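Local coordinates for protein NAD_Gly3P_dh, NAD-dependent glycerol-3-phosphate dehydrogenase (PDB 5OCM) that binds NADP(H) and probably works as an imine reductase of the beta-hydroxyacid dehydrogenase-related family, reducing its substrate with hydride from NADPH, at residues D5-G10 against A28-N33; V63-S68 against R87-L92. One frame throughout, in Å; residues are numbered along the deposited sequence.

How the contacts relate
The chain enters the Rossmann-type domain along D5-G10, runs through helix 13-24 and returns as A28-N33, where contact 1 closes the first beta-alpha-beta loop. Only later, after helix 53-58, does contact 2 open: V63-S68 leads into helix 70-77 and R87-L92 comes back beside it. The two loops therefore follow one another without nesting or crossing. In space they are joined at strands 6-9 and 62-65, neighbours in the parallel part of the mixed sheet, where T7 O and V64 N, and L9 N and V64 O, probably form hydrogen bonds and L9 packs on V63. Contact 1 meets the NADP+ at its adenosine ribose and 2'-phosphate; contact 2 reaches both riboses and the adenine.

Contact 1. Residues D5-G10 against A28-N33; sequences DVTVLG and ATTVWN. With NAP (NADP nicotinamide-adenine-dinucleotide phosphate), chain G.
D5 and A28 open this parallel strand pair with a small polar clasp: A28 N donates to D5 OD2 (2.9 Å), meeting the carboxylate oxygen on its anti side and 30° out of the carboxylate plane, while A28 O accepts from both D5 N and V6 N. Beyond it the backbones alternate in regular parallel fashion, from T30 N to V6 O (3.0 Å) as far as G10 N to W32 O (2.9 Å). T7 and T30 lie side by side on one face, OG1 of T7 against CB of T30 (3.7 Å); their hydroxyls bond outside the pair, T7 OG1 with S60 OG and A56 O, T30 OG1 with T4 OG1. On the same face L9 CD2 meets W32 at an oblique angle, 4.0 Å from W32 CB, with CE3 of the indole close behind. V6, V8, T29 and V31 occupy the other face, where helix 13-24 covers V6, T29 and V31.

N33 carries the strand ends into the cofactor site. From CB, CG lies anti to the backbone N (chi1 -167°), which takes the amide to the cofactor, where it forks. N33 OD1 passes 3.8 Å from G10 CA. The same N33 OD1 accepts from NAP O3B, the ribose hydroxyl (2.6 Å), and from L11 N; N33 ND2 donates almost straight to NAP O1X of the 2'-phosphate (2.8 Å) and also to S35 O. Four bonds thus fix the rotation of the amide. With a leucine here, the ribose hydroxyl and L11 N would probably lose their common acceptor, and the phosphate oxygen O1X the ND2 donor. G10 leads into the glycine-rich turn, consistent with a GxGxxG fingerprint, and the whole is the first beta-alpha-beta unit of an NADP-binding Rossmann fold.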
loop_
_atom_site.group_PDB
_atom_site.type_symbol
_atom_site.label_atom_id
_atom_site.label_comp_id
_atom_site.label_asym_id
_atom_site.label_seq_id
_atom_site.Cartn_x
_atom_site.Cartn_y
_atom_site.Cartn_z
ATOM N N ASP A 5 31.481 -14.010 -17.298
ATOM C CA ASP A 5 31.529 -13.195 -16.080
ATOM C C ASP A 5 30.495 -13.633 -15.043
ATOM O O ASP A 5 30.730 -13.503 -13.852
ATOM C CB ASP A 5 31.268 -11.719 -16.439
ATOM C CG ASP A 5 32.286 -11.162 -17.405
ATOM O OD1 ASP A 5 33.463 -11.385 -17.219
ATOM O OD2 ASP A 5 31.894 -10.514 -18.367
ATOM N N VAL A 6 29.339 -14.122 -15.523
ATOM C CA VAL A 6 28.228 -14.463 -14.661
ATOM C C VAL A 6 27.416 -15.597 -15.276
ATOM O O VAL A 6 27.267 -15.667 -16.476
ATOM C CB VAL A 6 27.377 -13.199 -14.308
ATOM C CG1 VAL A 6 26.762 -12.649 -15.513
ATOM C CG2 VAL A 6 26.281 -13.536 -13.316
ATOM N N THR A 7 26.983 -16.525 -14.438
ATOM C CA THR A 7 26.089 -17.632 -14.771
ATOM C C THR A 7 24.720 -17.420 -14.087
ATOM O O THR A 7 24.680 -17.030 -12.922
ATOM C CB THR A 7 26.696 -18.975 -14.344
ATOM O OG1 THR A 7 27.818 -19.256 -15.227
ATOM C CG2 THR A 7 25.680 -20.103 -14.451
ATOM N N VAL A 8 23.629 -17.649 -14.837
ATOM C CA VAL A 8 22.314 -17.698 -14.297
ATOM C C VAL A 8 21.774 -19.135 -14.445
ATOM O O VAL A 8 21.728 -19.695 -15.576
ATOM C CB VAL A 8 21.348 -16.708 -14.975
ATOM C CG1 VAL A 8 19.933 -16.835 -14.394
ATOM C CG2 VAL A 8 21.888 -15.283 -14.827
ATOM N N LEU A 9 21.416 -19.740 -13.304
ATOM C CA LEU A 9 20.732 -21.019 -13.259
ATOM C C LEU A 9 19.268 -20.783 -12.936
ATOM O O LEU A 9 18.952 -20.290 -11.856
ATOM C CB LEU A 9 21.335 -21.918 -12.185
ATOM C CG LEU A 9 22.848 -22.088 -12.213
ATOM C CD1 LEU A 9 23.334 -22.944 -11.045
ATOM C CD2 LEU A 9 23.320 -22.703 -13.524
ATOM N N GLY A 10 18.404 -21.142 -13.878
ATOM C CA GLY A 10 16.967 -20.989 -13.767
ATOM C C GLY A 10 16.488 -19.895 -14.696
ATOM O O GLY A 10 16.854 -18.730 -14.521
ATOM N N ALA A 28 29.577 -10.968 -20.037
ATOM C CA ALA A 28 29.523 -12.287 -20.635
ATOM C C ALA A 28 28.728 -13.211 -19.723
ATOM O O ALA A 28 29.086 -13.350 -18.545
ATOM C CB ALA A 28 30.921 -12.832 -20.881
ATOM N N THR A 29 27.694 -13.814 -20.266
ATOM C CA THR A 29 26.701 -14.510 -19.479
ATOM C C THR A 29 26.462 -15.915 -19.999
ATOM O O THR A 29 26.129 -16.116 -21.174
ATOM C CB THR A 29 25.363 -13.710 -19.461
ATOM O OG1 THR A 29 25.625 -12.391 -19.011
ATOM C CG2 THR A 29 24.391 -14.349 -18.565
ATOM N N THR A 30 26.603 -16.898 -19.112
ATOM C CA THR A 30 26.228 -18.282 -19.375
ATOM C C THR A 30 24.898 -18.584 -18.663
ATOM O O THR A 30 24.668 -18.149 -17.522
ATOM C CB THR A 30 27.297 -19.257 -18.889
ATOM O OG1 THR A 30 28.509 -19.034 -19.651
ATOM C CG2 THR A 30 26.879 -20.700 -19.044
ATOM N N VAL A 31 23.988 -19.269 -19.350
ATOM C CA VAL A 31 22.717 -19.643 -18.804
ATOM C C VAL A 31 22.417 -21.132 -18.879
ATOM O O VAL A 31 22.927 -21.838 -19.730
ATOM C CB VAL A 31 21.568 -18.864 -19.495
ATOM C CG1 VAL A 31 21.808 -17.354 -19.402
ATOM C CG2 VAL A 31 21.402 -19.280 -20.925
ATOM N N TRP A 32 21.540 -21.600 -17.983
ATOM C CA TRP A 32 21.086 -22.987 -17.957
ATOM C C TRP A 32 19.718 -23.027 -17.318
ATOM O O TRP A 32 19.406 -22.251 -16.397
ATOM C CB TRP A 32 22.045 -23.880 -17.163
ATOM C CG TRP A 32 21.513 -25.276 -16.961
ATOM C CD1 TRP A 32 21.601 -26.354 -17.823
ATOM C CD2 TRP A 32 20.757 -25.752 -15.845
ATOM N NE1 TRP A 32 20.974 -27.439 -17.315
ATOM C CE2 TRP A 32 20.433 -27.113 -16.099
ATOM C CE3 TRP A 32 20.285 -25.156 -14.674
ATOM C CZ2 TRP A 32 19.706 -27.899 -15.200
ATOM C CZ3 TRP A 32 19.541 -25.953 -13.771
ATOM C CH2 TRP A 32 19.284 -27.292 -14.041
ATOM N N ASN A 33 18.893 -23.953 -17.790
ATOM C CA ASN A 33 17.561 -24.239 -17.238
ATOM C C ASN A 33 17.342 -25.739 -17.287
ATOM O O ASN A 33 17.798 -26.396 -18.237
ATOM C CB ASN A 33 16.488 -23.559 -18.076
ATOM C CG ASN A 33 15.126 -23.564 -17.382
ATOM O OD1 ASN A 33 15.009 -23.048 -16.226
ATOM N ND2 ASN A 33 14.104 -24.173 -18.040
HETATM P PA NAP G . 8.870 -19.589 -12.879
HETATM O O1A NAP G . 8.554 -18.862 -14.185
HETATM O O2A NAP G . 7.769 -20.466 -12.497
HETATM O O5B NAP G . 10.278 -20.415 -12.954
HETATM C C5B NAP G . 10.534 -21.466 -12.027
HETATM C C4B NAP G . 11.942 -21.887 -12.369
HETATM O O4B NAP G . 12.448 -22.827 -11.438
HETATM C C3B NAP G . 12.106 -22.520 -13.788
HETATM O O3B NAP G . 13.353 -22.120 -14.403
HETATM C C2B NAP G . 12.120 -24.022 -13.435
HETATM O O2B NAP G . 12.675 -24.875 -14.453
HETATM C C1B NAP G . 12.917 -23.995 -12.160
HETATM N N9A NAP G . 12.765 -25.187 -11.347
HETATM C C8A NAP G . 11.705 -25.596 -10.642
HETATM N N7A NAP G . 11.952 -26.736 -10.013
HETATM C C5A NAP G . 13.216 -27.072 -10.338
HETATM C C6A NAP G . 14.113 -28.165 -10.009
HETATM N N6A NAP G . 13.679 -29.184 -9.169
HETATM N N1A NAP G . 15.321 -28.212 -10.612
HETATM C C2A NAP G . 15.754 -27.233 -11.437
HETATM N N3A NAP G . 14.999 -26.167 -11.772
HETATM C C4A NAP G . 13.759 -26.073 -11.232
HETATM O O3 NAP G . 9.093 -18.642 -11.633
HETATM P PN NAP G . 9.736 -17.133 -11.726
HETATM O O1N NAP G . 8.640 -16.148 -11.780
HETATM O O2N NAP G . 10.985 -17.131 -12.624
HETATM O O5D NAP G . 10.194 -17.135 -10.176
HETATM C C5D NAP G . 11.468 -17.692 -9.842
HETATM C C4D NAP G . 11.788 -17.239 -8.433
HETATM O O4D NAP G . 11.878 -15.751 -8.431
HETATM C C3D NAP G . 10.716 -17.716 -7.432
HETATM O O3D NAP G . 11.317 -18.077 -6.176
HETATM C C2D NAP G . 9.877 -16.434 -7.297
HETATM O O2D NAP G . 9.104 -16.309 -6.093
HETATM C C1D NAP G . 10.980 -15.351 -7.432
HETATM N N1N NAP G . 10.473 -14.054 -7.830
HETATM C C2N NAP G . 9.782 -13.906 -8.943
HETATM C C3N NAP G . 9.264 -12.649 -9.309
HETATM C C7N NAP G . 8.419 -12.428 -10.505
HETATM O O7N NAP G . 7.921 -11.285 -10.600
HETATM N N7N NAP G . 8.216 -13.387 -11.366
HETATM C C4N NAP G . 9.547 -11.531 -8.507
HETATM C C5N NAP G . 10.371 -11.719 -7.402
HETATM C C6N NAP G . 10.812 -12.997 -7.103
HETATM P P2B NAP G . 11.732 -25.405 -15.639
HETATM O O1X NAP G . 11.672 -24.290 -16.630
HETATM O O2X NAP G . 12.479 -26.639 -16.014
HETATM O O3X NAP G . 10.442 -25.847 -14.945
#

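Contact 2. Residues V63-S68 against R87-L92; sequences VVVCVS and RVLVNL. With NAP (NADP nicotinamide-adenine-dinucleotide phosphate), chain G.
V63 and V65 zip onto R87-L92 through four well-directed backbone bonds, each valine using both its N and its O. V63 N donates to V88 O, and V63 O accepts from V90 N (2.8 Å). V65 N donates to V90 O, and V65 O accepts from L92 N (2.9 Å). Between them V64 turns its amide and carbonyl the other way, to strand 6-9. On one face V64 CG1 meets L92 CD1 (3.8 Å), and V64 CG2 lies alongside V90. On the other, V65 CG1, held between its backbone N and carbonyl carbon (chi1 41°), touches V90 O and N91 OD1. The N91 amide is buried yet paired at both ends, OD1 with T93 OG1 and ND2 with Y114 OH; R87 spends NE on V83 O and NH1 on S60 O.

Past the strand the partners change. C66 SG lies 3.4 Å from O4D of the nicotinamide ribose, and the hydroxyl O3D of that ribose sits within hydrogen-bonding distance of both V67 O (3.0 Å) and S68 O (2.7 Å). The chemistry implies a division of labour: inside the sheet the backbone polar groups satisfy one another among apolar side chains, whereas beyond its carboxyl end two carbonyls converge on one ribose hydroxyl.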
loop_
_atom_site.group_PDB
_atom_site.type_symbol
_atom_site.label_atom_id
_atom_site.label_comp_id
_atom_site.label_asym_id
_atom_site.label_seq_id
_atom_site.Cartn_x
_atom_site.Cartn_y
_atom_site.Cartn_z
ATOM N N VAL A 63 27.855 -17.011 -9.723
ATOM C CA VAL A 63 26.797 -17.917 -10.125
ATOM C C VAL A 63 25.522 -17.527 -9.389
ATOM O O VAL A 63 25.465 -17.531 -8.160
ATOM C CB VAL A 63 27.110 -19.374 -9.781
ATOM C CG1 VAL A 63 25.958 -20.307 -10.232
ATOM C CG2 VAL A 63 28.433 -19.792 -10.395
ATOM N N VAL A 64 24.505 -17.192 -10.169
ATOM C CA VAL A 64 23.234 -16.672 -9.641
ATOM C C VAL A 64 22.175 -17.771 -9.866
ATOM O O VAL A 64 22.028 -18.259 -10.988
ATOM C CB VAL A 64 22.818 -15.432 -10.387
ATOM C CG1 VAL A 64 21.446 -14.925 -9.901
ATOM C CG2 VAL A 64 23.882 -14.360 -10.179
ATOM N N VAL A 65 21.411 -18.122 -8.818
ATOM C CA VAL A 65 20.363 -19.099 -8.975
ATOM C C VAL A 65 19.021 -18.428 -8.721
ATOM O O VAL A 65 18.852 -17.728 -7.695
ATOM C CB VAL A 65 20.543 -20.374 -8.093
ATOM C CG1 VAL A 65 21.005 -20.127 -6.734
ATOM C CG2 VAL A 65 19.361 -21.310 -8.166
ATOM N N CYS A 66 18.052 -18.726 -9.579
ATOM C CA CYS A 66 16.688 -18.167 -9.429
ATOM C C CYS A 66 15.700 -19.196 -9.919
ATOM O O CYS A 66 15.317 -19.210 -11.073
ATOM C CB CYS A 66 16.569 -16.857 -10.135
ATOM S SG CYS A 66 14.965 -16.045 -9.807
ATOM N N VAL A 67 15.379 -20.141 -9.024
ATOM C CA VAL A 67 14.437 -21.234 -9.325
ATOM C C VAL A 67 13.199 -21.075 -8.447
ATOM O O VAL A 67 13.001 -20.012 -7.824
ATOM C CB VAL A 67 15.104 -22.627 -9.259
ATOM C CG1 VAL A 67 16.139 -22.739 -10.372
ATOM C CG2 VAL A 67 15.714 -22.896 -7.865
ATOM N N SER A 68 12.306 -22.057 -8.425
ATOM C CA SER A 68 11.007 -21.844 -7.778
ATOM C C SER A 68 11.129 -21.704 -6.232
ATOM O O SER A 68 10.709 -20.707 -5.670
ATOM C CB SER A 68 10.053 -22.991 -8.164
ATOM O OG SER A 68 10.722 -24.218 -7.798
ATOM N N ARG A 87 34.073 -19.816 -6.208
ATOM C CA ARG A 87 33.077 -19.000 -6.907
ATOM C C ARG A 87 32.157 -18.409 -5.862
ATOM O O ARG A 87 32.090 -18.837 -4.753
ATOM C CB ARG A 87 32.256 -19.813 -7.910
ATOM C CG ARG A 87 33.127 -20.550 -8.920
ATOM C CD ARG A 87 32.329 -21.472 -9.829
ATOM N NE ARG A 87 33.248 -22.400 -10.447
ATOM C CZ ARG A 87 34.006 -22.152 -11.501
ATOM N NH1 ARG A 87 33.948 -21.025 -12.151
ATOM N NH2 ARG A 87 34.858 -23.089 -11.904
ATOM N N VAL A 88 31.474 -17.325 -6.234
ATOM C CA VAL A 88 30.538 -16.691 -5.335
ATOM C C VAL A 88 29.141 -17.069 -5.809
ATOM O O VAL A 88 28.820 -16.873 -6.972
ATOM C CB VAL A 88 30.760 -15.194 -5.254
ATOM C CG1 VAL A 88 29.623 -14.518 -4.503
ATOM C CG2 VAL A 88 32.166 -14.910 -4.672
ATOM N N LEU A 89 28.377 -17.669 -4.916
ATOM C CA LEU A 89 27.058 -18.156 -5.210
ATOM C C LEU A 89 26.063 -17.128 -4.674
ATOM O O LEU A 89 26.157 -16.731 -3.498
ATOM C CB LEU A 89 26.835 -19.487 -4.521
ATOM C CG LEU A 89 25.456 -20.091 -4.549
ATOM C CD1 LEU A 89 25.035 -20.393 -5.965
ATOM C CD2 LEU A 89 25.382 -21.340 -3.659
ATOM N N VAL A 90 25.113 -16.727 -5.520
ATOM C CA VAL A 90 24.109 -15.730 -5.176
ATOM C C VAL A 90 22.744 -16.373 -5.390
ATOM O O VAL A 90 22.427 -16.808 -6.509
ATOM C CB VAL A 90 24.213 -14.486 -6.076
ATOM C CG1 VAL A 90 23.077 -13.481 -5.790
ATOM C CG2 VAL A 90 25.608 -13.833 -5.952
ATOM N N ASN A 91 21.951 -16.500 -4.325
ATOM C CA ASN A 91 20.661 -17.168 -4.408
ATOM C C ASN A 91 19.554 -16.150 -4.301
ATOM O O ASN A 91 19.434 -15.475 -3.283
ATOM C CB ASN A 91 20.560 -18.192 -3.291
ATOM C CG ASN A 91 19.259 -18.995 -3.327
ATOM O OD1 ASN A 91 18.491 -18.950 -4.304
ATOM N ND2 ASN A 91 19.087 -19.835 -2.282
ATOM N N LEU A 92 18.809 -15.998 -5.381
ATOM C CA LEU A 92 17.699 -15.038 -5.488
ATOM C C LEU A 92 16.341 -15.745 -5.494
ATOM O O LEU A 92 15.281 -15.154 -5.825
ATOM C CB LEU A 92 17.872 -14.156 -6.733
ATOM C CG LEU A 92 19.141 -13.286 -6.769
ATOM C CD1 LEU A 92 19.207 -12.437 -8.030
ATOM C CD2 LEU A 92 19.258 -12.456 -5.507
HETATM P PA NAP G . 8.870 -19.589 -12.879
HETATM O O1A NAP G . 8.554 -18.862 -14.185
HETATM O O2A NAP G . 7.769 -20.466 -12.497
HETATM O O5B NAP G . 10.278 -20.415 -12.954
HETATM C C5B NAP G . 10.534 -21.466 -12.027
HETATM C C4B NAP G . 11.942 -21.887 -12.369
HETATM O O4B NAP G . 12.448 -22.827 -11.438
HETATM C C3B NAP G . 12.106 -22.520 -13.788
HETATM O O3B NAP G . 13.353 -22.120 -14.403
HETATM C C2B NAP G . 12.120 -24.022 -13.435
HETATM O O2B NAP G . 12.675 -24.875 -14.453
HETATM C C1B NAP G . 12.917 -23.995 -12.160
HETATM N N9A NAP G . 12.765 -25.187 -11.347
HETATM C C8A NAP G . 11.705 -25.596 -10.642
HETATM N N7A NAP G . 11.952 -26.736 -10.013
HETATM C C5A NAP G . 13.216 -27.072 -10.338
HETATM C C6A NAP G . 14.113 -28.165 -10.009
HETATM N N6A NAP G . 13.679 -29.184 -9.169
HETATM N N1A NAP G . 15.321 -28.212 -10.612
HETATM C C2A NAP G . 15.754 -27.233 -11.437
HETATM N N3A NAP G . 14.999 -26.167 -11.772
HETATM C C4A NAP G . 13.759 -26.073 -11.232
HETATM O O3 NAP G . 9.093 -18.642 -11.633
HETATM P PN NAP G . 9.736 -17.133 -11.726
HETATM O O1N NAP G . 8.640 -16.148 -11.780
HETATM O O2N NAP G . 10.985 -17.131 -12.624
HETATM O O5D NAP G . 10.194 -17.135 -10.176
HETATM C C5D NAP G . 11.468 -17.692 -9.842
HETATM C C4D NAP G . 11.788 -17.239 -8.433
HETATM O O4D NAP G . 11.878 -15.751 -8.431
HETATM C C3D NAP G . 10.716 -17.716 -7.432
HETATM O O3D NAP G . 11.317 -18.077 -6.176
HETATM C C2D NAP G . 9.877 -16.434 -7.297
HETATM O O2D NAP G . 9.104 -16.309 -6.093
HETATM C C1D NAP G . 10.980 -15.351 -7.432
HETATM N N1N NAP G . 10.473 -14.054 -7.830
HETATM C C2N NAP G . 9.782 -13.906 -8.943
HETATM C C3N NAP G . 9.264 -12.649 -9.309
HETATM C C7N NAP G . 8.419 -12.428 -10.505
HETATM O O7N NAP G . 7.921 -11.285 -10.600
HETATM N N7N NAP G . 8.216 -13.387 -11.366
HETATM C C4N NAP G . 9.547 -11.531 -8.507
HETATM C C5N NAP G . 10.371 -11.719 -7.402
HETATM C C6N NAP G . 10.812 -12.997 -7.103
HETATM P P2B NAP G . 11.732 -25.405 -15.639
HETATM O O1X NAP G . 11.672 -24.290 -16.630
HETATM O O2X NAP G . 12.479 -26.639 -16.014
HETATM O O3X NAP G . 10.442 -25.847 -14.945
#